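Side-chain contacts in glycosyl hydrolase BlGH5_18 (Bifidobacterium longum subsp. infantis, PDB 7LQX), which probably hydrolyses glycosidic bonds in N-glycans as a family GH5 subfamily 18 enzyme with a barrel of eight parallel strands: residues G108-S112 and F113-P117; G278-Q281 and N282-A286; H315-D318 and S319-D323; M394-A398 and E399-P403. All blocks are in the same frame, centred on the assembly; numbering follows the deposited sequence. Where two conformers were deposited one is given.

Contacts 1, 2 and 3 lie in the loops that follow the strands of the parallel eight-stranded barrel, on the side where glycoside hydrolases of family GH5 keep their active site; contact 4 lies where helix 388-399 runs into strand 403-407 of a separate small parallel sheet. Contacts 1 and 3 are neighbours: Phe-113 CZ lies 3.9 Å from Ser-322 O, their centres are about 16 Å apart, and both reach the second subunit. Contact 2 starts just after Glu-276, which binds an ethanediol that contact 1 also holds; its centre is about 22 Å from that of contact 1 and about 16 Å from that of contact 3. Contact 4 is remote, its centre about 39 Å from that of contact 3.

Contact 1 of 4, residues G108-S112 and F113-P117; sequences GHLSS and FDFLP. With EDO (1,2-ethanediol), chain D; EDO (1,2-ethanediol), chain E.
Gly-108 to Phe-115 form a tight antiparallel hairpin, closed by a type I' turn from Leu-110 to Phe-113, with Leu-110 and Phe-113 bonded both ways and Gly-108 N and O each 2.8 Å from Phe-115 O and N. On one face His-109 reaches over to Asp-114. Its CG stands opposite the backbone N (chi1 -174°), which swings the ring toward the neighbouring strand and lets His-109 ND1 donate to Asp-114 OD1 at 2.8 Å. The acceptor lies close to the imidazole plane, and the N-H meets OD1 nearly end-on to its C-O bond, with ring and carboxylate turned 73° apart. The opposite face carries Leu-110 and Phe-113, and Leu-110 CB lies 4.3 Å from Phe-115 CE2. At the turn, Ser-112 OG sits 3.6 Å above the Phe-113 ring, toward its rim near CD2, while donating to Ser-111 O over 2.6 Å, in the carbonyl plane. The ring of Phe-113 also stacks on His-124 of the second subunit and meets Phe-324 edge-to-face. Beside the turn, Ser-111 N gives a straight bond, 2.8 Å, to O2 of an ethanediol, probably from the crystallisation liquor, that is also held by Glu-276 and Asn-162, consistent with the hairpin tip bordering the active-site pocket. Asp-114 is shared widely: OD1 is also bonded to Gln-166, and OD2 to His-172 and to Thr-122 of the second subunit. With both oxygens engaged, the carboxylate probably has little freedom to turn and fixes the rotation of the His-109 ring; its bonds tie the hairpin to a neighbouring loop and to the dimer interface.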
loop_
_atom_site.group_PDB
_atom_site.type_symbol
_atom_site.label_atom_id
_atom_site.label_comp_id
_atom_site.label_asym_id
_atom_site.label_seq_id
_atom_site.Cartn_x
_atom_site.Cartn_y
_atom_site.Cartn_z
ATOM N N GLY A 108 3.193 -5.877 6.096
ATOM C CA GLY A 108 3.995 -7.011 5.689
ATOM C C GLY A 108 3.169 -7.928 4.823
ATOM O O GLY A 108 2.756 -7.557 3.724
ATOM N N HIS A 109 2.858 -9.116 5.332
ATOM C CA HIS A 109 2.112 -10.097 4.562
ATOM C C HIS A 109 1.077 -10.779 5.444
ATOM O O HIS A 109 1.419 -11.307 6.506
ATOM C CB HIS A 109 3.027 -11.177 3.975
ATOM C CG HIS A 109 2.307 -12.112 3.067
ATOM N ND1 HIS A 109 1.971 -11.763 1.778
ATOM C CD2 HIS A 109 1.793 -13.348 3.272
ATOM C CE1 HIS A 109 1.315 -12.761 1.216
ATOM N NE2 HIS A 109 1.187 -13.733 2.101
ATOM N N LEU A 110 -0.175 -10.773 4.992
ATOM C CA LEU A 110 -1.262 -11.483 5.659
ATOM C C LEU A 110 -2.198 -12.117 4.643
ATOM O O LEU A 110 -2.827 -11.418 3.844
ATOM C CB LEU A 110 -2.060 -10.525 6.546
ATOM C CG LEU A 110 -1.337 -9.981 7.771
ATOM C CD1 LEU A 110 -1.996 -8.708 8.270
ATOM C CD2 LEU A 110 -1.309 -11.021 8.874
ATOM N N SER A 111 -2.319 -13.438 4.700
ATOM C CA SER A 111 -3.356 -14.190 3.996
ATOM C C SER A 111 -3.445 -13.830 2.515
ATOM O O SER A 111 -4.530 -13.608 1.968
ATOM C CB SER A 111 -4.716 -14.036 4.676
ATOM O OG SER A 111 -4.641 -14.363 6.046
ATOM N N SER A 112 -2.287 -13.823 1.856
ATOM C CA SER A 112 -2.073 -13.622 0.419
ATOM C C SER A 112 -1.862 -12.161 0.041
ATOM O O SER A 112 -1.517 -11.885 -1.108
ATOM C CB SER A 112 -3.177 -14.219 -0.473
ATOM O OG SER A 112 -4.286 -13.346 -0.627
ATOM N N PHE A 113 -2.091 -11.223 0.955
ATOM C CA PHE A 113 -1.997 -9.797 0.661
ATOM C C PHE A 113 -0.720 -9.205 1.242
ATOM O O PHE A 113 -0.392 -9.442 2.407
ATOM C CB PHE A 113 -3.187 -9.053 1.257
ATOM C CG PHE A 113 -4.516 -9.444 0.669
ATOM C CD1 PHE A 113 -4.979 -8.844 -0.493
ATOM C CD2 PHE A 113 -5.305 -10.408 1.274
ATOM C CE1 PHE A 113 -6.190 -9.194 -1.035
ATOM C CE2 PHE A 113 -6.527 -10.746 0.738
ATOM C CZ PHE A 113 -6.966 -10.147 -0.418
ATOM N N ASP A 114 -0.012 -8.428 0.431
ATOM C CA ASP A 114 1.120 -7.637 0.887
ATOM C C ASP A 114 0.639 -6.241 1.273
ATOM O O ASP A 114 -0.078 -5.594 0.506
ATOM C CB ASP A 114 2.158 -7.461 -0.225
ATOM C CG ASP A 114 3.027 -8.679 -0.471
ATOM O OD1 ASP A 114 3.024 -9.649 0.327
ATOM O OD2 ASP A 114 3.731 -8.627 -1.508
ATOM N N PHE A 115 1.064 -5.769 2.440
ATOM C CA PHE A 115 0.787 -4.422 2.934
ATOM C C PHE A 115 2.129 -3.725 3.122
ATOM O O PHE A 115 2.748 -3.842 4.180
ATOM C CB PHE A 115 0.030 -4.479 4.266
ATOM C CG PHE A 115 -1.335 -5.077 4.158
ATOM C CD1 PHE A 115 -2.413 -4.286 3.838
ATOM C CD2 PHE A 115 -1.542 -6.430 4.364
ATOM C CE1 PHE A 115 -3.675 -4.829 3.723
ATOM C CE2 PHE A 115 -2.801 -6.973 4.259
ATOM C CZ PHE A 115 -3.867 -6.172 3.928
ATOM N N LEU A 116 2.589 -3.027 2.103
ATOM C CA LEU A 116 3.820 -2.269 2.214
ATOM C C LEU A 116 3.532 -0.779 2.243
ATOM O O LEU A 116 2.668 -0.303 1.502
ATOM C CB LEU A 116 4.762 -2.545 1.044
ATOM C CG LEU A 116 5.476 -3.886 1.105
ATOM C CD1 LEU A 116 6.507 -3.946 -0.019
ATOM C CD2 LEU A 116 6.165 -4.146 2.437
ATOM N N PRO A 117 4.251 -0.014 3.057
ATOM C CA PRO A 117 4.160 1.444 2.950
ATOM C C PRO A 117 4.593 1.928 1.574
ATOM O O PRO A 117 5.419 1.310 0.897
ATOM C CB PRO A 117 5.130 1.942 4.030
ATOM C CG PRO A 117 5.308 0.767 4.970
ATOM C CD PRO A 117 5.215 -0.436 4.094
HETATM C C1 EDO D . -0.820 -16.498 8.215
HETATM O O1 EDO D . 0.574 -16.306 8.459
HETATM C C2 EDO D . -1.387 -15.200 7.647
HETATM O O2 EDO D . -0.671 -14.883 6.442
HETATM C C1 EDO E . -2.573 -19.096 5.638
HETATM O O1 EDO E . -3.184 -19.180 4.349
HETATM C C2 EDO E . -3.508 -18.413 6.631
HETATM O O2 EDO E . -3.911 -17.130 6.134
#

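Contact 2 of 4, residues G278-Q281 and N282-A286; sequences GAPQ and NVLEA
Three side chains that follow it gather round the Pro-280 ring, each set obliquely to it and each closest to a different ring carbon. Asn-282 brings OD1 to within 3.3 Å of Pro-280 CB; Val-283 lays CG2 4.0 Å from Pro-280 CG; and Leu-284 points CD1 at Pro-280 CD, also at 4.0 Å. Asn-282 can fold back like this because its CG is wedged between its own N and carbonyl carbon (chi1 55°). The same Leu-284 CD1 reaches on to Ala-279, 4.0 Å from its CB. This is an alpha-turn (Leu-284 N back to Pro-280 O) in the loop after barrel strand 272-277 and before helix 289-300. Its backbone winds round Pro-280 O, which accepts from two donors: Leu-284 N at 2.9 Å, in the carbonyl plane, and Val-283 N at 3.2 Å, from well above it. Elsewhere on the turn Gln-281 stretches out, extended beyond CG, so that its amide runs past Ala-286, with NE2 3.7 Å from Ala-286 CB. Phe-292 of helix 289-300 packs against both Ala-279 and Leu-284, and Phe-236 lies against both Pro-280 and Asn-282.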
loop_
_atom_site.group_PDB
_atom_site.type_symbol
_atom_site.label_atom_id
_atom_site.label_comp_id
_atom_site.label_asym_id
_atom_site.label_seq_id
_atom_site.Cartn_x
_atom_site.Cartn_y
_atom_site.Cartn_z
ATOM N N GLY A 278 -3.481 -24.316 11.392
ATOM C CA GLY A 278 -4.868 -24.215 10.984
ATOM C C GLY A 278 -5.291 -25.446 10.211
ATOM O O GLY A 278 -4.483 -26.327 9.925
ATOM N N ALA A 279 -6.581 -25.493 9.872
ATOM C CA ALA A 279 -7.193 -26.653 9.223
ATOM C C ALA A 279 -7.715 -26.214 7.863
ATOM O O ALA A 279 -8.915 -25.948 7.706
ATOM C CB ALA A 279 -8.319 -27.221 10.084
ATOM N N PRO A 280 -6.852 -26.135 6.851
ATOM C CA PRO A 280 -7.227 -25.428 5.614
ATOM C C PRO A 280 -8.146 -26.243 4.713
ATOM O O PRO A 280 -7.816 -27.355 4.291
ATOM C CB PRO A 280 -5.876 -25.160 4.935
ATOM C CG PRO A 280 -5.011 -26.266 5.433
ATOM C CD PRO A 280 -5.426 -26.511 6.856
ATOM N N GLN A 281 -9.279 -25.643 4.352
ATOM C CA GLN A 281 -10.301 -26.354 3.587
ATOM C C GLN A 281 -10.058 -26.344 2.089
ATOM O O GLN A 281 -10.914 -26.838 1.350
ATOM C CB GLN A 281 -11.700 -25.843 3.949
ATOM C CG GLN A 281 -12.079 -26.295 5.356
ATOM C CD GLN A 281 -13.303 -25.619 5.919
ATOM O OE1 GLN A 281 -13.348 -25.290 7.104
ATOM N NE2 GLN A 281 -14.305 -25.412 5.081
ATOM N N ASN A 282 -8.929 -25.825 1.606
ATOM C CA ASN A 282 -8.533 -26.117 0.232
ATOM C C ASN A 282 -8.045 -27.552 0.087
ATOM O O ASN A 282 -8.023 -28.076 -1.032
ATOM C CB ASN A 282 -7.495 -25.117 -0.288
ATOM C CG ASN A 282 -6.260 -25.006 0.592
ATOM O OD1 ASN A 282 -6.189 -25.567 1.684
ATOM N ND2 ASN A 282 -5.275 -24.259 0.112
ATOM N N VAL A 283 -7.692 -28.203 1.195
ATOM C CA VAL A 283 -7.263 -29.598 1.166
ATOM C C VAL A 283 -8.033 -30.491 2.130
ATOM O O VAL A 283 -8.114 -31.710 1.890
ATOM C CB VAL A 283 -5.739 -29.734 1.395
ATOM C CG1 VAL A 283 -4.976 -29.082 0.235
ATOM C CG2 VAL A 283 -5.325 -29.141 2.727
ATOM N N LEU A 284 -8.617 -29.957 3.202
ATOM C CA LEU A 284 -9.416 -30.730 4.142
ATOM C C LEU A 284 -10.901 -30.435 3.957
ATOM O O LEU A 284 -11.285 -29.360 3.496
ATOM C CB LEU A 284 -9.050 -30.371 5.583
ATOM C CG LEU A 284 -7.568 -30.413 5.926
ATOM C CD1 LEU A 284 -7.371 -29.961 7.389
ATOM C CD2 LEU A 284 -6.922 -31.767 5.666
ATOM N N GLU A 285 -11.736 -31.391 4.342
ATOM C CA GLU A 285 -13.172 -31.170 4.360
ATOM C C GLU A 285 -13.577 -30.518 5.676
ATOM O O GLU A 285 -13.001 -30.793 6.729
ATOM C CB GLU A 285 -13.917 -32.497 4.211
ATOM C CG GLU A 285 -13.593 -33.235 2.923
ATOM C CD GLU A 285 -13.809 -32.376 1.697
ATOM O OE1 GLU A 285 -14.932 -31.854 1.535
ATOM O OE2 GLU A 285 -12.854 -32.205 0.909
ATOM N N ALA A 286 -14.599 -29.664 5.616
ATOM C CA ALA A 286 -15.065 -28.991 6.820
ATOM C C ALA A 286 -15.369 -29.982 7.937
ATOM O O ALA A 286 -15.032 -29.747 9.102
ATOM C CB ALA A 286 -16.319 -28.175 6.502
HETATM O O HOH W 1 -10.985 -29.794 0.182
#

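Contact 3 of 4, residues H315-D318 and S319-D323; sequences HDVD and SRMSD. With SO4 (sulfate ion), chain G.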
loop_
_atom_site.group_PDB
_atom_site.type_symbol
_atom_site.label_atom_id
_atom_site.label_comp_id
_atom_site.label_asym_id
_atom_site.label_seq_id
_atom_site.Cartn_x
_atom_site.Cartn_y
_atom_site.Cartn_z
ATOM N N HIS A 315 -11.290 -15.938 14.296
ATOM C CA HIS A 315 -12.567 -15.616 13.669
ATOM C C HIS A 315 -12.496 -15.749 12.155
ATOM O O HIS A 315 -11.536 -15.303 11.525
ATOM C CB HIS A 315 -12.980 -14.176 14.044
ATOM C CG HIS A 315 -13.355 -14.010 15.483
ATOM N ND1 HIS A 315 -12.427 -13.962 16.503
ATOM C CD2 HIS A 315 -14.569 -13.906 16.073
ATOM C CE1 HIS A 315 -13.055 -13.818 17.656
ATOM N NE2 HIS A 315 -14.355 -13.790 17.425
ATOM N N ASP A 316 -13.532 -16.362 11.578
ATOM C CA ASP A 316 -13.667 -16.428 10.129
ATOM C C ASP A 316 -13.541 -15.033 9.522
ATOM O O ASP A 316 -13.849 -14.022 10.162
ATOM C CB ASP A 316 -15.039 -17.001 9.753
ATOM C CG ASP A 316 -15.108 -18.514 9.846
ATOM O OD1 ASP A 316 -14.085 -19.163 10.131
ATOM O OD2 ASP A 316 -16.216 -19.057 9.643
ATOM N N VAL A 317 -13.061 -14.974 8.284
ATOM C CA VAL A 317 -12.982 -13.707 7.562
ATOM C C VAL A 317 -14.338 -13.410 6.941
ATOM O O VAL A 317 -14.911 -14.254 6.245
ATOM C CB VAL A 317 -11.894 -13.755 6.479
ATOM C CG1 VAL A 317 -11.772 -12.397 5.796
ATOM C CG2 VAL A 317 -10.572 -14.193 7.069
ATOM N N ASP A 318 -14.845 -12.206 7.182
ATOM C CA ASP A 318 -16.135 -11.783 6.658
ATOM C C ASP A 318 -16.309 -12.171 5.195
ATOM O O ASP A 318 -15.449 -11.899 4.354
ATOM C CB ASP A 318 -16.226 -10.264 6.806
ATOM C CG ASP A 318 -17.643 -9.762 6.775
ATOM O OD1 ASP A 318 -18.333 -9.986 5.760
ATOM O OD2 ASP A 318 -18.062 -9.148 7.776
ATOM N N SER A 319 -17.456 -12.803 4.893
ATOM C CA SER A 319 -17.747 -13.249 3.534
ATOM C C SER A 319 -17.911 -12.090 2.560
ATOM O O SER A 319 -17.890 -12.308 1.345
ATOM C CB SER A 319 -19.022 -14.104 3.511
ATOM O OG SER A 319 -20.161 -13.368 3.933
ATOM N N ARG A 320 -18.085 -10.869 3.059
ATOM C CA ARG A 320 -18.181 -9.716 2.176
ATOM C C ARG A 320 -16.846 -9.323 1.572
ATOM O O ARG A 320 -16.828 -8.549 0.609
ATOM C CB ARG A 320 -18.751 -8.541 2.952
ATOM C CG ARG A 320 -20.222 -8.724 3.240
ATOM C CD ARG A 320 -20.742 -7.642 4.154
ATOM N NE ARG A 320 -20.281 -7.816 5.528
ATOM C CZ ARG A 320 -20.625 -7.020 6.534
ATOM N NH1 ARG A 320 -21.437 -5.991 6.326
ATOM N NH2 ARG A 320 -20.160 -7.259 7.753
HETATM N N MSE A 321 -15.741 -9.802 2.118
HETATM C CA MSE A 321 -14.425 -9.472 1.581
HETATM C C MSE A 321 -14.054 -10.415 0.464
HETATM O O MSE A 321 -14.327 -11.611 0.535
HETATM C CB MSE A 321 -13.394 -9.517 2.696
HETATM C CG MSE A 321 -13.652 -8.465 3.762
HETATM SE SE MSE A 321 -12.398 -8.569 5.156
HETATM C CE MSE A 321 -13.182 -7.182 6.269
ATOM N N SER A 322 -13.429 -9.863 -0.575
ATOM C CA SER A 322 -13.113 -10.599 -1.787
ATOM C C SER A 322 -11.610 -10.779 -1.973
ATOM O O SER A 322 -10.778 -10.205 -1.257
ATOM C CB SER A 322 -13.692 -9.883 -3.015
ATOM O OG SER A 322 -15.099 -9.744 -2.918
ATOM N N ASP A 323 -11.276 -11.610 -2.961
ATOM C CA ASP A 323 -9.928 -11.888 -3.426
ATOM C C ASP A 323 -9.125 -12.755 -2.467
ATOM O O ASP A 323 -7.987 -13.079 -2.785
ATOM C CB ASP A 323 -9.149 -10.623 -3.826
ATOM C CG ASP A 323 -9.826 -9.872 -4.959
ATOM O OD1 ASP A 323 -10.317 -10.520 -5.906
ATOM O OD2 ASP A 323 -9.891 -8.634 -4.888
HETATM S S SO4 G . -14.082 -13.831 -4.242
HETATM O O1 SO4 G . -15.262 -13.497 -5.034
HETATM O O2 SO4 G . -12.969 -13.014 -4.700
HETATM O O3 SO4 G . -14.368 -13.595 -2.826
HETATM O O4 SO4 G . -13.725 -15.234 -4.428
#
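A type I beta turn from Asp-318 to Met-321, in the long loop after barrel strand 306-312, is built round the side chain of its first residue. The turn is closed by Met-321 N, which donates to Asp-318 O at 3.1 Å. Asp-318 CG lies opposite its backbone N (chi1 -159°), and this brings the carboxylate alongside the residues that follow, where Asp-318 OD1 takes the backbone N-H of Arg-320 on its anti lone pair at 2.9 Å. The Arg-320 side chain then doubles back: bent at chi3 (-73°), it offers the NE side of its guanidinium to the same carboxylate. Arg-320 NE meets Asp-318 OD1 at 2.9 Å and NH2 meets OD2 at 2.8 Å, a side-on, two-pronged salt bridge. Both oxygens lie near the guanidinium plane, whereas the two nitrogens approach on the syn side somewhat out of the carboxylate plane, the two groups being tilted by 34°. OD1 therefore has two donors, one syn and one anti. Glu-336, which binds Ser-319 N, brings a like charge close to OD1, and the arginine probably offsets it. Beside the turn the selenium of Met-321, a selenomethionine, rests 3.9 Å from Val-317 CG1, the two side chains crossing at about a right angle. Trp-78 of the second subunit packs on Asp-318, Arg-320 and Met-321, which places the turn in the dimer interface. Further along, Asp-323 N binds a sulfate oxygen, O2, at 2.8 Å. An aspartate that opens a type I turn and accepts the N-H two residues on is the classic Asx turn, reinforced here by a salt bridge within the turn.

Contact 4 of 4, residues M394-A398 and E399-P403; sequences MRLHA and EGARP
This is a helix C-terminus contact: Leu-396 and His-397, near the end of helix 388-399, meet Gly-400, Ala-401 and Pro-403, where the chain leaves the helix for strand 403-407. Ala-401 N reaches back to Leu-396 O at 3.0 Å, and Gly-400 N donates to His-397 O, also at 3.0 Å but from well above the carbonyl plane. With Gly-400 at positive phi (87°), these two bonds make a Schellman motif, and its usual apolar pair is present: Leu-396 CD2 lies 4.0 Å from Ala-401 CB. The helix links strands 365-369 and 403-407, adjacent and parallel in the small three-stranded sheet, as a beta-alpha-beta crossover. Pro-403 folds back against the helix end, running past Leu-396 in the opposite direction with CG 3.7 Å from Leu-396 CB. A water bridges His-397 O and Arg-402 N across the turn. Elsewhere on the helix, Arg-395 and Glu-399, one helical turn apart, form a salt bridge: Arg-395 NE donates to Glu-399 OE2 at 3.1 Å; OE2 lies near the guanidinium plane, but NE comes from above the carboxylate plane, the planes being 59° apart. A bend at chi3 (78°) turns the Arg-395 guanidinium toward the glutamate. A second water spans Arg-395 NH2 and Glu-399 OE1, 2.6 Å from the latter, while Arg-395 NH2 makes its stronger salt bridge to Glu-426 of strand 424-426.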
loop_
_atom_site.group_PDB
_atom_site.type_symbol
_atom_site.label_atom_id
_atom_site.label_comp_id
_atom_site.label_asym_id
_atom_site.label_seq_id
_atom_site.Cartn_x
_atom_site.Cartn_y
_atom_site.Cartn_z
HETATM N N MSE A 394 8.621 -39.846 8.756
HETATM C CA MSE A 394 7.226 -40.279 8.783
HETATM C C MSE A 394 7.103 -41.782 9.022
HETATM O O MSE A 394 6.189 -42.234 9.722
HETATM C CB MSE A 394 6.496 -39.869 7.493
HETATM C CG MSE A 394 6.270 -38.375 7.371
HETATM SE SE MSE A 394 5.027 -37.776 8.730
HETATM C CE MSE A 394 5.353 -35.881 8.545
ATOM N N ARG A 395 8.018 -42.563 8.446
ATOM C CA ARG A 395 7.967 -44.011 8.627
ATOM C C ARG A 395 8.270 -44.387 10.072
ATOM O O ARG A 395 7.550 -45.188 10.681
ATOM C CB ARG A 395 8.961 -44.689 7.688
ATOM C CG ARG A 395 8.715 -46.175 7.534
ATOM C CD ARG A 395 9.942 -46.899 7.027
ATOM N NE ARG A 395 10.908 -47.095 8.107
ATOM C CZ ARG A 395 12.069 -46.447 8.226
ATOM N NH1 ARG A 395 12.447 -45.546 7.325
ATOM N NH2 ARG A 395 12.856 -46.706 9.258
ATOM N N LEU A 396 9.339 -43.816 10.636
ATOM C CA LEU A 396 9.674 -44.059 12.033
ATOM C C LEU A 396 8.559 -43.597 12.962
ATOM O O LEU A 396 8.270 -44.258 13.968
ATOM C CB LEU A 396 10.987 -43.357 12.369
ATOM C CG LEU A 396 12.223 -44.043 11.788
ATOM C CD1 LEU A 396 13.412 -43.086 11.837
ATOM C CD2 LEU A 396 12.535 -45.341 12.521
ATOM N N HIS A 397 7.923 -42.470 12.642
ATOM C CA HIS A 397 6.771 -42.004 13.410
ATOM C C HIS A 397 5.650 -43.036 13.397
ATOM O O HIS A 397 5.114 -43.395 14.451
ATOM C CB HIS A 397 6.309 -40.664 12.826
ATOM C CG HIS A 397 4.961 -40.220 13.297
ATOM N ND1 HIS A 397 4.730 -39.778 14.582
ATOM C CD2 HIS A 397 3.778 -40.125 12.648
ATOM C CE1 HIS A 397 3.456 -39.450 14.708
ATOM N NE2 HIS A 397 2.856 -39.652 13.549
ATOM N N ALA A 398 5.285 -43.527 12.208
ATOM C CA ALA A 398 4.211 -44.510 12.102
ATOM C C ALA A 398 4.537 -45.781 12.873
ATOM O O ALA A 398 3.629 -46.442 13.396
ATOM C CB ALA A 398 3.942 -44.837 10.629
ATOM N N GLU A 399 5.817 -46.142 12.946
ATOM C CA GLU A 399 6.238 -47.346 13.650
ATOM C C GLU A 399 6.243 -47.179 15.160
ATOM O O GLU A 399 6.363 -48.181 15.874
ATOM C CB GLU A 399 7.636 -47.745 13.180
ATOM C CG GLU A 399 7.667 -48.173 11.729
ATOM C CD GLU A 399 9.064 -48.392 11.193
ATOM O OE1 GLU A 399 10.052 -48.205 11.943
ATOM O OE2 GLU A 399 9.169 -48.760 10.002
ATOM N N GLY A 400 6.106 -45.955 15.658
ATOM C CA GLY A 400 6.157 -45.708 17.083
ATOM C C GLY A 400 7.539 -45.475 17.647
ATOM O O GLY A 400 7.716 -45.578 18.866
ATOM N N ALA A 401 8.528 -45.158 16.810
ATOM C CA ALA A 401 9.899 -45.001 17.282
ATOM C C ALA A 401 10.161 -43.639 17.907
ATOM O O ALA A 401 11.289 -43.384 18.341
ATOM C CB ALA A 401 10.887 -45.224 16.137
ATOM N N ARG A 402 9.158 -42.766 17.951
ATOM C CA ARG A 402 9.293 -41.423 18.502
ATOM C C ARG A 402 10.515 -40.715 17.916
ATOM O O ARG A 402 11.389 -40.258 18.650
ATOM C CB ARG A 402 9.387 -41.448 20.021
ATOM C CG ARG A 402 8.102 -41.760 20.750
ATOM C CD ARG A 402 8.307 -41.621 22.266
ATOM N NE ARG A 402 8.734 -40.278 22.670
ATOM C CZ ARG A 402 7.920 -39.225 22.714
ATOM N NH1 ARG A 402 6.646 -39.362 22.376
ATOM N NH2 ARG A 402 8.372 -38.039 23.093
ATOM N N PRO A 403 10.611 -40.621 16.593
ATOM C CA PRO A 403 11.825 -40.055 16.008
ATOM C C PRO A 403 11.941 -38.558 16.224
ATOM O O PRO A 403 10.954 -37.814 16.249
ATOM C CB PRO A 403 11.670 -40.356 14.511
ATOM C CG PRO A 403 10.166 -40.346 14.297
ATOM C CD PRO A 403 9.624 -41.007 15.559
HETATM O O HOH W 2 12.463 -48.858 11.239
HETATM O O HOH W 3 6.385 -42.496 16.945
#